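Local atomic coordinates of Blr3880 protein (Bradyrhizobium japonicum, PDB entry 2OOD), a protein that probably catalyses the zinc-dependent hydrolytic deamination of guanine to xanthine and ammonia, a step of purine degradation. Residues Y104-I108 against N170-F175; A126-T132 against R332-I336; L277-F282 against F307-A312; Q418-Q422 against M440-V444. All blocks are in the same frame, centred on the assembly; numbering follows the deposited sequence.

Contact 1. Residues Y104-I108 against N170-F175; sequences YPEEI and NAPAEF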
loop_
_atom_site.group_PDB
_atom_site.type_symbol
_atom_site.label_atom_id
_atom_site.label_comp_id
_atom_site.label_asym_id
_atom_site.label_seq_id
_atom_site.Cartn_x
_atom_site.Cartn_y
_atom_site.Cartn_z
ATOM N N TYR A 104 -13.734 -16.357 11.553
ATOM C CA TYR A 104 -14.461 -17.595 11.789
ATOM C C TYR A 104 -15.923 -17.545 11.338
ATOM O O TYR A 104 -16.416 -18.491 10.721
ATOM C CB TYR A 104 -14.343 -17.990 13.266
ATOM C CG TYR A 104 -12.911 -18.283 13.691
ATOM C CD1 TYR A 104 -12.398 -17.785 14.885
ATOM C CD2 TYR A 104 -12.074 -19.070 12.900
ATOM C CE1 TYR A 104 -11.087 -18.064 15.283
ATOM C CE2 TYR A 104 -10.757 -19.355 13.286
ATOM C CZ TYR A 104 -10.267 -18.851 14.480
ATOM O OH TYR A 104 -8.962 -19.137 14.873
ATOM N N PRO A 105 -16.642 -16.453 11.634
ATOM C CA PRO A 105 -18.035 -16.445 11.179
ATOM C C PRO A 105 -18.202 -16.582 9.662
ATOM O O PRO A 105 -19.265 -16.984 9.193
ATOM C CB PRO A 105 -18.587 -15.124 11.732
ATOM C CG PRO A 105 -17.370 -14.296 12.005
ATOM C CD PRO A 105 -16.363 -15.300 12.503
ATOM N N GLU A 106 -17.155 -16.268 8.900
ATOM C CA GLU A 106 -17.202 -16.366 7.435
ATOM C C GLU A 106 -16.702 -17.713 6.937
ATOM O O GLU A 106 -17.291 -18.308 6.042
ATOM C CB GLU A 106 -16.359 -15.250 6.808
ATOM C CG GLU A 106 -16.106 -15.367 5.306
ATOM C CD GLU A 106 -17.344 -15.123 4.455
ATOM O OE1 GLU A 106 -18.289 -14.459 4.941
ATOM O OE2 GLU A 106 -17.359 -15.584 3.289
ATOM N N GLU A 107 -15.610 -18.193 7.522
ATOM C CA GLU A 107 -15.030 -19.470 7.129
ATOM C C GLU A 107 -15.960 -20.643 7.400
ATOM O O GLU A 107 -15.873 -21.688 6.748
ATOM C CB GLU A 107 -13.700 -19.689 7.849
ATOM C CG GLU A 107 -12.607 -18.763 7.364
ATOM C CD GLU A 107 -11.233 -19.204 7.792
ATOM O OE1 GLU A 107 -10.997 -20.425 7.886
ATOM O OE2 GLU A 107 -10.378 -18.329 8.018
ATOM N N ILE A 108 -16.859 -20.468 8.359
ATOM C CA ILE A 108 -17.788 -21.527 8.709
ATOM C C ILE A 108 -18.815 -21.768 7.591
ATOM O O ILE A 108 -19.394 -22.852 7.499
ATOM C CB ILE A 108 -18.495 -21.192 10.050
ATOM C CG1 ILE A 108 -19.221 -22.427 10.577
ATOM C CG2 ILE A 108 -19.460 -20.034 9.858
ATOM C CD1 ILE A 108 -19.739 -22.273 11.998
ATOM N N ASN A 170 -9.161 -22.552 21.081
ATOM C CA ASN A 170 -9.369 -21.132 20.840
ATOM C C ASN A 170 -10.179 -20.715 19.611
ATOM O O ASN A 170 -9.838 -19.734 18.943
ATOM C CB ASN A 170 -8.006 -20.428 20.819
ATOM C CG ASN A 170 -7.301 -20.476 22.170
ATOM O OD1 ASN A 170 -7.890 -20.122 23.193
ATOM N ND2 ASN A 170 -6.036 -20.904 22.178
ATOM N N ALA A 171 -11.254 -21.442 19.322
ATOM C CA ALA A 171 -12.122 -21.115 18.190
ATOM C C ALA A 171 -13.522 -21.635 18.495
ATOM O O ALA A 171 -13.683 -22.538 19.309
ATOM C CB ALA A 171 -11.594 -21.747 16.915
ATOM N N PRO A 172 -14.557 -21.074 17.845
ATOM C CA PRO A 172 -15.930 -21.533 18.097
ATOM C C PRO A 172 -16.049 -23.060 18.078
ATOM O O PRO A 172 -15.310 -23.747 17.361
ATOM C CB PRO A 172 -16.723 -20.868 16.976
ATOM C CG PRO A 172 -15.986 -19.580 16.774
ATOM C CD PRO A 172 -14.536 -20.031 16.804
ATOM N N ALA A 173 -16.976 -23.589 18.869
ATOM C CA ALA A 173 -17.167 -25.033 18.945
ATOM C C ALA A 173 -17.676 -25.614 17.627
ATOM O O ALA A 173 -17.283 -26.723 17.237
ATOM C CB ALA A 173 -18.134 -25.371 20.075
ATOM N N GLU A 174 -18.545 -24.872 16.940
ATOM C CA GLU A 174 -19.088 -25.348 15.668
ATOM C C GLU A 174 -18.055 -25.296 14.547
ATOM O O GLU A 174 -18.255 -25.891 13.481
ATOM C CB GLU A 174 -20.328 -24.538 15.253
ATOM C CG GLU A 174 -20.093 -23.049 15.091
ATOM C CD GLU A 174 -20.273 -22.277 16.404
ATOM O OE1 GLU A 174 -19.965 -22.850 17.493
ATOM O OE2 GLU A 174 -20.713 -21.097 16.331
ATOM N N PHE A 175 -16.950 -24.591 14.787
ATOM C CA PHE A 175 -15.896 -24.475 13.787
ATOM C C PHE A 175 -14.721 -25.422 14.009
ATOM O O PHE A 175 -14.112 -25.880 13.052
ATOM C CB PHE A 175 -15.360 -23.042 13.721
ATOM C CG PHE A 175 -14.354 -22.827 12.621
ATOM C CD1 PHE A 175 -14.754 -22.823 11.285
ATOM C CD2 PHE A 175 -13.000 -22.663 12.912
ATOM C CE1 PHE A 175 -13.813 -22.660 10.248
ATOM C CE2 PHE A 175 -12.050 -22.499 11.879
ATOM C CZ PHE A 175 -12.462 -22.499 10.551
HETATM O O HOH W 1 -8.320 -18.186 17.305
#
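Tyr104 reaches out of its helix into a fold of the 170-175 loop, where Pro172, Phe175 and Ala171 receive its ring in turn. With CG beside the backbone N (chi1 -63°), the phenol leaves the helix toward the loop. Tyr104 CB starts the contact 4.1 Å from Pro172 CD. Further out the two sides of the ring part company: Tyr104 CD1 rests on Pro172 CD at 3.6 Å, while CD2 lies 3.6 Å from Phe175 CE2. The Tyr104 and Phe175 rings meet obliquely, their planes inclined at 41°. Towards the tip, the Ala171 methyl sits over one ring face, a CH-pi contact with CB 4.0 Å from Tyr104 CZ. The side chain ends at a water 2.7 Å from Tyr104 OH, which donates to Asn170 O. Tyrosine thus suits a place that is apolar along the ring and polar at its tip.

Phe175 also meets Glu107, its CE1 lying 3.8 Å from Glu107 CB. The Glu107 carboxylate is held by Gln84 and by a salt bridge to Arg206, close to the zinc ligand His81. With an alanine in place of Phe175, Tyr104 CD2 and Glu107 CB would probably both lose their hydrophobic cover, leaving a gap between helix and loop. On the outer side, Ile108 CD1 packs against the aliphatic part of Glu174. The contact joins helix 95-107 to the loop between strand 160-166 and helix 179-193, with Leu99 of the same helix also touching Tyr104 and Ile167 lying against Phe175.

Contact 2. Residues A126-T132 against R332-I336; sequences ALLAAGT and RFSMI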
loop_
_atom_site.group_PDB
_atom_site.type_symbol
_atom_site.label_atom_id
_atom_site.label_comp_id
_atom_site.label_asym_id
_atom_site.label_seq_id
_atom_site.Cartn_x
_atom_site.Cartn_y
_atom_site.Cartn_z
ATOM N N ALA A 126 -9.682 -14.120 -8.827
ATOM C CA ALA A 126 -8.951 -12.988 -8.273
ATOM C C ALA A 126 -7.445 -13.207 -8.381
ATOM O O ALA A 126 -6.699 -12.279 -8.686
ATOM C CB ALA A 126 -9.341 -12.774 -6.829
ATOM N N LEU A 127 -7.006 -14.435 -8.130
ATOM C CA LEU A 127 -5.594 -14.771 -8.208
ATOM C C LEU A 127 -5.034 -14.645 -9.618
ATOM O O LEU A 127 -3.917 -14.173 -9.808
ATOM C CB LEU A 127 -5.352 -16.195 -7.703
ATOM C CG LEU A 127 -5.307 -16.393 -6.188
ATOM C CD1 LEU A 127 -5.059 -17.857 -5.876
ATOM C CD2 LEU A 127 -4.210 -15.528 -5.596
ATOM N N LEU A 128 -5.808 -15.071 -10.609
ATOM C CA LEU A 128 -5.364 -15.007 -11.993
ATOM C C LEU A 128 -5.333 -13.574 -12.511
ATOM O O LEU A 128 -4.407 -13.181 -13.224
ATOM C CB LEU A 128 -6.270 -15.871 -12.877
ATOM C CG LEU A 128 -6.175 -17.380 -12.642
ATOM C CD1 LEU A 128 -7.254 -18.069 -13.446
ATOM C CD2 LEU A 128 -4.802 -17.900 -13.032
ATOM N N ALA A 129 -6.347 -12.796 -12.154
ATOM C CA ALA A 129 -6.419 -11.410 -12.583
ATOM C C ALA A 129 -5.336 -10.623 -11.872
ATOM O O ALA A 129 -5.054 -9.482 -12.228
ATOM C CB ALA A 129 -7.777 -10.836 -12.253
ATOM N N ALA A 130 -4.722 -11.242 -10.867
ATOM C CA ALA A 130 -3.676 -10.589 -10.090
ATOM C C ALA A 130 -2.267 -11.011 -10.489
ATOM O O ALA A 130 -1.296 -10.404 -10.055
ATOM C CB ALA A 130 -3.897 -10.847 -8.608
ATOM N N GLY A 131 -2.153 -12.051 -11.307
ATOM C CA GLY A 131 -0.843 -12.499 -11.739
ATOM C C GLY A 131 -0.334 -13.752 -11.050
ATOM O O GLY A 131 0.724 -14.269 -11.409
ATOM N N THR A 132 -1.081 -14.243 -10.065
ATOM C CA THR A 132 -0.693 -15.442 -9.321
ATOM C C THR A 132 -1.186 -16.699 -10.007
ATOM O O THR A 132 -2.380 -16.859 -10.221
ATOM C CB THR A 132 -1.265 -15.442 -7.884
ATOM O OG1 THR A 132 -0.732 -14.333 -7.151
ATOM C CG2 THR A 132 -0.897 -16.725 -7.166
ATOM N N ARG A 332 -4.666 -7.198 -0.135
ATOM C CA ARG A 332 -4.403 -7.245 -1.574
ATOM C C ARG A 332 -4.210 -8.670 -2.083
ATOM O O ARG A 332 -3.542 -9.482 -1.442
ATOM C CB ARG A 332 -3.146 -6.441 -1.900
ATOM C CG ARG A 332 -3.120 -5.039 -1.324
ATOM C CD ARG A 332 -4.159 -4.149 -1.969
ATOM N NE ARG A 332 -4.183 -2.836 -1.341
ATOM C CZ ARG A 332 -5.054 -1.880 -1.638
ATOM N NH1 ARG A 332 -5.981 -2.088 -2.564
ATOM N NH2 ARG A 332 -5.004 -0.719 -0.995
ATOM N N PHE A 333 -4.775 -8.964 -3.253
ATOM C CA PHE A 333 -4.659 -10.293 -3.851
ATOM C C PHE A 333 -3.424 -10.442 -4.731
ATOM O O PHE A 333 -2.975 -11.553 -4.995
ATOM C CB PHE A 333 -5.888 -10.613 -4.704
ATOM C CG PHE A 333 -6.853 -11.567 -4.061
ATOM C CD1 PHE A 333 -7.878 -11.104 -3.243
ATOM C CD2 PHE A 333 -6.739 -12.934 -4.276
ATOM C CE1 PHE A 333 -8.772 -11.994 -2.652
ATOM C CE2 PHE A 333 -7.629 -13.829 -3.686
ATOM C CZ PHE A 333 -8.642 -13.357 -2.877
ATOM N N SER A 334 -2.876 -9.326 -5.190
ATOM C CA SER A 334 -1.719 -9.370 -6.070
ATOM C C SER A 334 -0.350 -9.360 -5.399
ATOM O O SER A 334 -0.136 -8.660 -4.414
ATOM C CB SER A 334 -1.788 -8.210 -7.055
ATOM O OG SER A 334 -0.748 -8.314 -8.007
HETATM N N MSE A 335 0.581 -10.137 -5.947
HETATM C CA MSE A 335 1.937 -10.184 -5.422
HETATM C C MSE A 335 2.647 -8.868 -5.729
HETATM O O MSE A 335 3.669 -8.546 -5.124
HETATM C CB MSE A 335 2.718 -11.342 -6.036
HETATM C CG MSE A 335 2.216 -12.702 -5.617
HETATM SE SE MSE A 335 2.054 -12.854 -3.680
HETATM C CE MSE A 335 3.952 -12.783 -3.218
ATOM N N ILE A 336 2.105 -8.110 -6.674
ATOM C CA ILE A 336 2.680 -6.826 -7.026
ATOM C C ILE A 336 2.409 -5.864 -5.873
ATOM O O ILE A 336 3.261 -5.053 -5.520
ATOM C CB ILE A 336 2.050 -6.281 -8.321
ATOM C CG1 ILE A 336 2.397 -7.205 -9.481
ATOM C CG2 ILE A 336 2.553 -4.886 -8.617
ATOM C CD1 ILE A 336 1.741 -6.801 -10.762
HETATM O O HOH W 2 0.065 -11.703 -8.017
HETATM O O HOH W 3 -1.376 -13.913 -4.803
#
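Ala126 sets its methyl over one face of the Phe333 ring, shifted toward the rim, a CH-pi contact with CB 3.7 Å from the ring centroid and 15° off its normal. Leu127 comes to the edge of the same ring, CD2 lying 3.9 Å from Phe333 CD2. Alanine suits this place because its lone methyl lets the ring lie close to the helix. Ala130, one turn further on, packs its CB against Ser334 CB at 3.7 Å.

Polar groups hold the two segments together beside this apolar patch. Ser334 OG, turned anti to its own backbone N (chi1 -174°), donates to Ala130 O over 3.0 Å, in the carbonyl plane and on a lone pair. Ser334 OG itself accepts from Ile336 N, so one hydroxyl both caps the N-terminus of helix 335-352 and holds the turn that closes helix 113-129. A water donates to Ala130 O and to Thr132 OG1 and accepts from Met335 N, 2.6 Å away. A second water takes the proton of Thr132 OG1 and passes one to Phe333 O, so buried backbone groups on both sides are satisfied.

What presents Ala130 O is a Schellman motif ending helix 113-129, in which Gly131 has the positive phi that favours glycine. Further out, Gln415 of the second subunit binds Phe333 N through its side chain. Beneath, Gly131 bonds to the backbone of Phe75 on strand 70-81, and Met335, a selenomethionine, lies on that strand too; the contact thus joins the C-terminus of helix 113-129 and the start of strand 132-138 to the head of helix 335-352.

Contact 3. Residues L277-F282 against F307-A312; sequences LSNNEF and FRLGRA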
loop_
_atom_site.group_PDB
_atom_site.type_symbol
_atom_site.label_atom_id
_atom_site.label_comp_id
_atom_site.label_asym_id
_atom_site.label_seq_id
_atom_site.Cartn_x
_atom_site.Cartn_y
_atom_site.Cartn_z
ATOM N N LEU A 277 10.247 -14.009 15.340
ATOM C CA LEU A 277 11.194 -15.109 15.460
ATOM C C LEU A 277 12.542 -14.576 15.932
ATOM O O LEU A 277 12.956 -13.487 15.535
ATOM C CB LEU A 277 11.398 -15.796 14.105
ATOM C CG LEU A 277 10.286 -16.562 13.389
ATOM C CD1 LEU A 277 10.684 -16.759 11.946
ATOM C CD2 LEU A 277 10.041 -17.898 14.058
ATOM N N SER A 278 13.231 -15.357 16.760
ATOM C CA SER A 278 14.547 -14.979 17.275
ATOM C C SER A 278 15.610 -15.380 16.257
ATOM O O SER A 278 15.330 -16.159 15.349
ATOM C CB SER A 278 14.820 -15.712 18.581
ATOM O OG SER A 278 14.811 -17.118 18.375
ATOM N N ASN A 279 16.824 -14.861 16.404
ATOM C CA ASN A 279 17.895 -15.214 15.482
ATOM C C ASN A 279 18.166 -16.700 15.592
ATOM O O ASN A 279 18.551 -17.347 14.619
ATOM C CB ASN A 279 19.168 -14.440 15.803
ATOM C CG ASN A 279 18.988 -12.961 15.640
ATOM O OD1 ASN A 279 19.946 -12.192 15.664
ATOM N ND2 ASN A 279 17.740 -12.546 15.478
ATOM N N ASN A 280 17.963 -17.237 16.788
ATOM C CA ASN A 280 18.167 -18.652 17.032
ATOM C C ASN A 280 17.150 -19.438 16.206
ATOM O O ASN A 280 17.498 -20.415 15.540
ATOM C CB ASN A 280 17.991 -18.959 18.523
ATOM C CG ASN A 280 18.148 -20.433 18.834
ATOM O OD1 ASN A 280 19.110 -21.067 18.402
ATOM N ND2 ASN A 280 17.208 -20.987 19.591
ATOM N N GLU A 281 15.895 -19.002 16.247
ATOM C CA GLU A 281 14.848 -19.672 15.489
ATOM C C GLU A 281 15.150 -19.604 13.993
ATOM O O GLU A 281 14.938 -20.574 13.271
ATOM C CB GLU A 281 13.478 -19.056 15.808
ATOM C CG GLU A 281 12.941 -19.473 17.176
ATOM C CD GLU A 281 11.644 -18.776 17.547
ATOM O OE1 GLU A 281 11.644 -17.528 17.625
ATOM O OE2 GLU A 281 10.626 -19.474 17.765
ATOM N N PHE A 282 15.660 -18.470 13.525
ATOM C CA PHE A 282 15.996 -18.350 12.115
ATOM C C PHE A 282 17.106 -19.341 11.789
ATOM O O PHE A 282 17.006 -20.085 10.814
ATOM C CB PHE A 282 16.462 -16.931 11.772
ATOM C CG PHE A 282 15.344 -15.988 11.414
ATOM C CD1 PHE A 282 14.472 -16.280 10.374
ATOM C CD2 PHE A 282 15.186 -14.784 12.085
ATOM C CE1 PHE A 282 13.460 -15.383 10.005
ATOM C CE2 PHE A 282 14.175 -13.882 11.719
ATOM C CZ PHE A 282 13.317 -14.190 10.676
ATOM N N PHE A 307 8.629 -7.515 9.629
ATOM C CA PHE A 307 9.381 -8.748 9.447
ATOM C C PHE A 307 10.837 -8.383 9.190
ATOM O O PHE A 307 11.128 -7.524 8.369
ATOM C CB PHE A 307 8.821 -9.518 8.252
ATOM C CG PHE A 307 9.598 -10.749 7.900
ATOM C CD1 PHE A 307 9.532 -11.884 8.694
ATOM C CD2 PHE A 307 10.413 -10.773 6.775
ATOM C CE1 PHE A 307 10.267 -13.023 8.371
ATOM C CE2 PHE A 307 11.152 -11.909 6.447
ATOM C CZ PHE A 307 11.077 -13.032 7.248
ATOM N N ARG A 308 11.752 -9.047 9.884
ATOM C CA ARG A 308 13.173 -8.765 9.728
ATOM C C ARG A 308 13.751 -9.427 8.478
ATOM O O ARG A 308 14.452 -10.435 8.541
ATOM C CB ARG A 308 13.922 -9.210 10.987
ATOM C CG ARG A 308 13.482 -8.463 12.246
ATOM C CD ARG A 308 13.776 -9.259 13.503
ATOM N NE ARG A 308 15.199 -9.506 13.668
ATOM C CZ ARG A 308 15.711 -10.561 14.295
ATOM N NH1 ARG A 308 14.921 -11.482 14.817
ATOM N NH2 ARG A 308 17.022 -10.684 14.401
ATOM N N LEU A 309 13.447 -8.830 7.335
ATOM C CA LEU A 309 13.899 -9.327 6.049
ATOM C C LEU A 309 15.414 -9.494 5.973
ATOM O O LEU A 309 15.908 -10.491 5.442
ATOM C CB LEU A 309 13.416 -8.381 4.947
ATOM C CG LEU A 309 13.775 -8.710 3.499
ATOM C CD1 LEU A 309 13.296 -10.113 3.151
ATOM C CD2 LEU A 309 13.150 -7.672 2.585
ATOM N N GLY A 310 16.148 -8.520 6.501
ATOM C CA GLY A 310 17.598 -8.589 6.473
ATOM C C GLY A 310 18.210 -9.747 7.248
ATOM O O GLY A 310 19.325 -10.175 6.945
ATOM N N ARG A 311 17.489 -10.257 8.242
ATOM C CA ARG A 311 17.989 -11.362 9.057
ATOM C C ARG A 311 17.762 -12.704 8.371
ATOM O O ARG A 311 18.637 -13.570 8.385
ATOM C CB ARG A 311 17.300 -11.372 10.429
ATOM C CG ARG A 311 17.920 -12.318 11.458
ATOM C CD ARG A 311 18.946 -11.598 12.333
ATOM N NE ARG A 311 20.133 -11.192 11.590
ATOM C CZ ARG A 311 21.060 -12.039 11.149
ATOM N NH1 ARG A 311 20.934 -13.346 11.388
ATOM N NH2 ARG A 311 22.102 -11.584 10.453
ATOM N N ALA A 312 16.587 -12.872 7.776
ATOM C CA ALA A 312 16.257 -14.110 7.088
ATOM C C ALA A 312 17.154 -14.324 5.870
ATOM O O ALA A 312 17.385 -15.459 5.459
ATOM C CB ALA A 312 14.799 -14.091 6.668
HETATM O O HOH W 4 19.537 -15.514 12.285
#
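Phe282 offers Arg308 the edge of its ring rather than a face: Arg308 NH1 lies near the ring plane, 4.0 Å from Phe282 CE2, while that carbon in turn sits over a face of the guanidinium, the two planes being 70° apart. The ring faces are taken by aliphatic atoms, Ala312 CA over one and Leu277 CB, from its own segment, over the other. Phe307 meets the ring at its edge, with CE1 4.0 Å from Phe282 CZ, and Arg311 CG lies 3.7 Å from Phe282 CD2. Were Phe282 an alanine, the loss of the ring from between Leu277 and Ala312 would probably cost Phe307 one apolar neighbour and open a gap between the helices.

Arg311 gives methylenes to the contact, whereas Arg308 meets it with its guanidinium, Arg308 NH1 coming within 2.9 Å of Leu277 O. The charge of Arg311 is paired with Glu366 and Asp314, and a water accepts from Arg311 NH1 at 2.7 Å and donates to Asn279 O.

Ser278 and Glu281 form a capping box: Glu281 N donates to Ser278 OG, and Ser278 N to Glu281 OE1. Arg308 centres an inverse gamma turn leading into helix 309-312. The capped helix 279-288 follows strand 269-272, and helix 309-312 lies between strands 291-294 and 320-323; both belong to connections of the TIM barrel that characterises metal-dependent amidohydrolases.

Contact 4. Residues Q418-Q422 against M440-V444; sequences QPWHQ and MLFAV
This is a buried helix-to-helix contact in which the glutamine amides of Gln418 and Gln422 are applied to the backbone of Met440 and to the small side chain and backbone of Ala443. The axes of the two short segments run nearly antiparallel, at 157°, and come no closer than 10.6 Å, a spacing bridged by the long glutamines. Gln422 does most of this. Its chain bends at chi2, which brings the amide alongside Ala443 and over to Met440, where Gln422 NE2 donates to Met440 O across 3.0 Å. The bond is fairly straight, 162° at the hydrogen, and uses a lone pair in the carbonyl plane. Because Met440 O already accepts from Val444 N within its helix, it has two donors. Gln422 NE2 also donates to Pro411 O, so two bonds fix the turn of the amide. At the amide's other end, Gln422 OE1 lies 3.4 Å from Met440 CB.

Both helices belong to the segment that follows strand 406-409 and leads to strand 453-458, two antiparallel partners; it lies within the amidohydrolase family region but away from the zinc and guanine sites. Ala443 suits the interface because its methyl is small enough for the amide to lie over it, CB being 3.3 Å from Gln422 CD. Gln418 approaches the same residue from the preceding turn, and its NE2 lies 3.2 Å from Ala443 O; the same amide makes a weak hydrogen bond to Gly413 O. Trp420 extends away from helix 434-447 to the second subunit, whose Arg86 and Arg122 form cation-pi contacts with its indole. Phe442 likewise meets Tyr91 of that subunit edge to face.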
loop_
_atom_site.group_PDB
_atom_site.type_symbol
_atom_site.label_atom_id
_atom_site.label_comp_id
_atom_site.label_asym_id
_atom_site.label_seq_id
_atom_site.Cartn_x
_atom_site.Cartn_y
_atom_site.Cartn_z
ATOM N N GLN A 418 1.925 6.675 -14.061
ATOM C CA GLN A 418 2.823 5.633 -14.558
ATOM C C GLN A 418 3.582 5.821 -15.855
ATOM O O GLN A 418 4.812 5.797 -15.871
ATOM C CB GLN A 418 2.094 4.296 -14.673
ATOM C CG GLN A 418 2.399 3.300 -13.589
ATOM C CD GLN A 418 3.822 2.773 -13.621
ATOM O OE1 GLN A 418 4.791 3.532 -13.703
ATOM N NE2 GLN A 418 3.952 1.457 -13.533
ATOM N N PRO A 419 2.859 5.995 -16.974
ATOM C CA PRO A 419 3.517 6.159 -18.260
ATOM C C PRO A 419 4.452 7.329 -18.484
ATOM O O PRO A 419 5.328 7.211 -19.319
ATOM C CB PRO A 419 2.346 6.128 -19.244
ATOM C CG PRO A 419 1.222 6.824 -18.479
ATOM C CD PRO A 419 1.411 6.274 -17.086
ATOM N N TRP A 420 4.283 8.450 -17.781
ATOM C CA TRP A 420 5.206 9.574 -17.970
ATOM C C TRP A 420 6.427 9.294 -17.133
ATOM O O TRP A 420 7.520 9.786 -17.409
ATOM C CB TRP A 420 4.587 10.910 -17.564
ATOM C CG TRP A 420 5.406 12.053 -18.068
ATOM C CD1 TRP A 420 5.982 12.155 -19.297
ATOM C CD2 TRP A 420 5.747 13.255 -17.367
ATOM N NE1 TRP A 420 6.664 13.339 -19.409
ATOM C CE2 TRP A 420 6.535 14.035 -18.238
ATOM C CE3 TRP A 420 5.463 13.752 -16.090
ATOM C CZ2 TRP A 420 7.042 15.285 -17.872
ATOM C CZ3 TRP A 420 5.970 15.000 -15.730
ATOM C CH2 TRP A 420 6.749 15.748 -16.619
ATOM N N HIS A 421 6.219 8.489 -16.098
ATOM C CA HIS A 421 7.284 8.085 -15.194
ATOM C C HIS A 421 8.159 7.029 -15.867
ATOM O O HIS A 421 9.393 7.089 -15.833
ATOM C CB HIS A 421 6.686 7.521 -13.904
ATOM C CG HIS A 421 7.689 6.844 -13.024
ATOM N ND1 HIS A 421 7.646 5.493 -12.745
ATOM C CD2 HIS A 421 8.790 7.321 -12.397
ATOM C CE1 HIS A 421 8.679 5.168 -11.988
ATOM N NE2 HIS A 421 9.388 6.259 -11.763
ATOM N N GLN A 422 7.500 6.052 -16.474
ATOM C CA GLN A 422 8.187 4.971 -17.160
ATOM C C GLN A 422 8.926 5.472 -18.404
ATOM O O GLN A 422 9.952 4.904 -18.787
ATOM C CB GLN A 422 7.179 3.884 -17.548
ATOM C CG GLN A 422 6.629 3.098 -16.368
ATOM C CD GLN A 422 7.558 1.983 -15.922
ATOM O OE1 GLN A 422 8.778 2.138 -15.918
ATOM N NE2 GLN A 422 6.982 0.856 -15.529
HETATM N N MSE A 440 11.967 -0.750 -15.014
HETATM C CA MSE A 440 10.523 -0.609 -15.236
HETATM C C MSE A 440 9.721 -1.531 -14.321
HETATM O O MSE A 440 8.569 -1.247 -13.995
HETATM C CB MSE A 440 10.160 -0.928 -16.685
HETATM C CG MSE A 440 10.950 -0.154 -17.701
HETATM SE SE MSE A 440 10.260 -0.402 -19.507
HETATM C CE MSE A 440 10.820 1.305 -20.256
ATOM N N LEU A 441 10.331 -2.648 -13.933
ATOM C CA LEU A 441 9.685 -3.601 -13.045
ATOM C C LEU A 441 9.566 -2.985 -11.654
ATOM O O LEU A 441 8.622 -3.270 -10.920
ATOM C CB LEU A 441 10.477 -4.910 -12.984
ATOM C CG LEU A 441 10.385 -5.830 -14.204
ATOM C CD1 LEU A 441 11.317 -7.006 -14.021
ATOM C CD2 LEU A 441 8.959 -6.313 -14.390
ATOM N N PHE A 442 10.518 -2.135 -11.287
ATOM C CA PHE A 442 10.437 -1.492 -9.991
ATOM C C PHE A 442 9.285 -0.495 -10.031
ATOM O O PHE A 442 8.647 -0.229 -9.016
ATOM C CB PHE A 442 11.728 -0.750 -9.643
ATOM C CG PHE A 442 11.779 -0.284 -8.212
ATOM C CD1 PHE A 442 11.951 -1.201 -7.170
ATOM C CD2 PHE A 442 11.593 1.056 -7.889
ATOM C CE1 PHE A 442 11.931 -0.783 -5.832
ATOM C CE2 PHE A 442 11.573 1.474 -6.549
ATOM C CZ PHE A 442 11.741 0.552 -5.531
ATOM N N ALA A 443 9.026 0.071 -11.204
ATOM C CA ALA A 443 7.933 1.018 -11.345
ATOM C C ALA A 443 6.611 0.251 -11.311
ATOM O O ALA A 443 5.591 0.786 -10.888
ATOM C CB ALA A 443 8.067 1.782 -12.642
ATOM N N VAL A 444 6.622 -0.999 -11.769
ATOM C CA VAL A 444 5.416 -1.815 -11.743
ATOM C C VAL A 444 5.048 -2.036 -10.281
ATOM O O VAL A 444 3.899 -1.853 -9.885
ATOM C CB VAL A 444 5.643 -3.179 -12.410
ATOM C CG1 VAL A 444 4.558 -4.143 -12.000
ATOM C CG2 VAL A 444 5.644 -3.019 -13.912
#

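In the fold
Contact 1 lies nearest the substrate: the side chain of Tyr104 is about 5 Å from the bound guanine. Contacts 2 and 3 stand further back, with Phe333 about 12 Å from the zinc ion and Phe307 about 12 Å from guanine. Contact 1 is linked to contact 2 by the succession of helices 95-107 and 113-129, although their centres are 27 Å apart. Contact 3 is nested in the long chain loop that contact 2 closes. Contacts 2 and 4 touch, Ile336 CG2 lying 3.6 Å from Val444 O, and both reach the second subunit, whereas contacts 1 and 4, with centres 43 Å apart, sit on opposite sides of the chain's centre.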